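Local structure of putative Nitroreductase (Desulfovibrio desulfuricans subsp. desulfuricans str. G20, 3E39) at residues I81-L86 / E146-A151. The protein binds flavin mononucleotide and is probably an FMN-dependent oxidoreductase of the nitroreductase family. Numbering follows the deposited sequence.
Sequences IILVFL and EAAIAA
A148, with its short side chain, leaves room for the longer branches of L83 and I81: L83 CD2 rests on A148 CB at 3.6 Å, and I81 CG2 lies beside the same methyl at 4.1 Å. I81 carries CG2 anti to its backbone N (CG1 has chi1 -67°), which places that branch beside A148 while CG1 lies by A150. On this face alanines suit strand 146-151, for I81 and L83 supply the bulk. On the other face V84 lies across from A147 and I82 across from I149; V84 and I149 both touch M108 of helix 94-114.

The two antiparallel strands form the middle of the sheet. I82 and I149 exchange a pair of backbone bonds, I82 N to I149 O (2.8 Å) and I149 N to I82 O (2.9 Å), and V84 N donates to A147 O. In return, V84 O receives E146 N at 2.8 Å and, weakly, A147 N at 3.3 Å: a classic beta bulge, two residues facing one.

The bulge turns E146 toward strand 81-86, where its chain, bent at chi2 (-68°), lays its carboxylate against L86, CD 3.6 Å from L86 CD1. S144 OG bonds OE2 and H98 ND1 bonds OE1, which probably makes burial beside L86 tolerable. The A147 side chain lies about 7 Å from the bound FMN. Backbone pairing, with two N-H groups sharing V84 O, thus lets apolar faces pack while E146 meets polar partners.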
# COMPACT_ATOMS: atom_id res chain seq x y z
N ILE A 81 2.28 -16.98 -8.85
CA ILE A 81 3.11 -15.80 -8.63
C ILE A 81 2.52 -14.67 -9.50
O ILE A 81 2.20 -14.89 -10.69
CB ILE A 81 4.58 -16.07 -9.01
CG1 ILE A 81 5.17 -17.10 -8.02
CG2 ILE A 81 5.41 -14.79 -8.92
CD1 ILE A 81 6.50 -17.66 -8.40
N ILE A 82 2.30 -13.50 -8.90
CA ILE A 82 1.83 -12.34 -9.64
C ILE A 82 3.00 -11.34 -9.68
O ILE A 82 3.48 -10.85 -8.64
CB ILE A 82 0.55 -11.69 -9.03
CG1 ILE A 82 -0.65 -12.66 -9.08
CG2 ILE A 82 0.17 -10.36 -9.79
CD1 ILE A 82 -1.86 -12.17 -8.28
N LEU A 83 3.51 -11.08 -10.87
CA LEU A 83 4.53 -10.07 -11.06
C LEU A 83 3.87 -8.71 -11.23
O LEU A 83 2.90 -8.56 -11.99
CB LEU A 83 5.45 -10.41 -12.23
CG LEU A 83 6.10 -11.78 -12.21
CD1 LEU A 83 7.00 -11.97 -13.45
CD2 LEU A 83 6.88 -11.99 -10.95
N VAL A 84 4.37 -7.72 -10.48
CA VAL A 84 3.85 -6.37 -10.51
C VAL A 84 4.88 -5.41 -11.12
O VAL A 84 6.05 -5.42 -10.74
CB VAL A 84 3.52 -5.91 -9.09
CG1 VAL A 84 2.80 -4.55 -9.09
CG2 VAL A 84 2.69 -7.00 -8.38
N PHE A 85 4.41 -4.56 -12.04
CA PHE A 85 5.27 -3.62 -12.73
C PHE A 85 4.60 -2.25 -12.79
O PHE A 85 3.39 -2.09 -12.57
CB PHE A 85 5.50 -4.01 -14.20
CG PHE A 85 5.97 -5.41 -14.40
CD1 PHE A 85 5.05 -6.45 -14.43
CD2 PHE A 85 7.31 -5.70 -14.58
CE1 PHE A 85 5.46 -7.75 -14.60
CE2 PHE A 85 7.73 -7.01 -14.76
CZ PHE A 85 6.81 -8.02 -14.76
N LEU A 86 5.41 -1.23 -13.04
CA LEU A 86 4.89 0.06 -13.44
C LEU A 86 5.21 0.20 -14.93
O LEU A 86 6.31 -0.14 -15.40
CB LEU A 86 5.52 1.23 -12.71
CG LEU A 86 5.23 1.35 -11.22
CD1 LEU A 86 6.13 2.33 -10.55
CD2 LEU A 86 3.76 1.73 -11.03
N GLU A 146 8.39 -4.01 -9.99
CA GLU A 146 8.15 -3.56 -8.61
C GLU A 146 8.15 -4.63 -7.52
O GLU A 146 8.66 -4.38 -6.42
CB GLU A 146 6.81 -2.82 -8.56
CG GLU A 146 6.74 -1.65 -9.47
CD GLU A 146 7.65 -0.53 -9.02
OE1 GLU A 146 7.45 0.01 -7.90
OE2 GLU A 146 8.58 -0.21 -9.78
N ALA A 147 7.58 -5.79 -7.80
CA ALA A 147 7.44 -6.86 -6.80
C ALA A 147 6.93 -8.13 -7.42
O ALA A 147 6.37 -8.08 -8.51
CB ALA A 147 6.40 -6.41 -5.74
N ALA A 148 7.11 -9.25 -6.73
CA ALA A 148 6.47 -10.51 -7.10
C ALA A 148 5.69 -10.94 -5.86
O ALA A 148 6.21 -10.84 -4.78
CB ALA A 148 7.49 -11.60 -7.47
N ILE A 149 4.46 -11.41 -6.02
CA ILE A 149 3.69 -11.94 -4.90
C ILE A 149 3.58 -13.42 -5.16
O ILE A 149 3.04 -13.82 -6.21
CB ILE A 149 2.27 -11.39 -4.81
CG1 ILE A 149 2.28 -9.87 -4.75
CG2 ILE A 149 1.57 -11.93 -3.54
CD1 ILE A 149 0.92 -9.29 -4.59
N ALA A 150 4.11 -14.21 -4.23
CA ALA A 150 4.02 -15.66 -4.28
C ALA A 150 2.84 -16.04 -3.42
O ALA A 150 2.69 -15.48 -2.34
CB ALA A 150 5.32 -16.31 -3.72
N ALA A 151 2.02 -16.98 -3.88
CA ALA A 151 0.81 -17.35 -3.16
C ALA A 151 0.43 -18.83 -3.27
O ALA A 151 0.83 -19.53 -4.19
CB ALA A 151 -0.39 -16.46 -3.62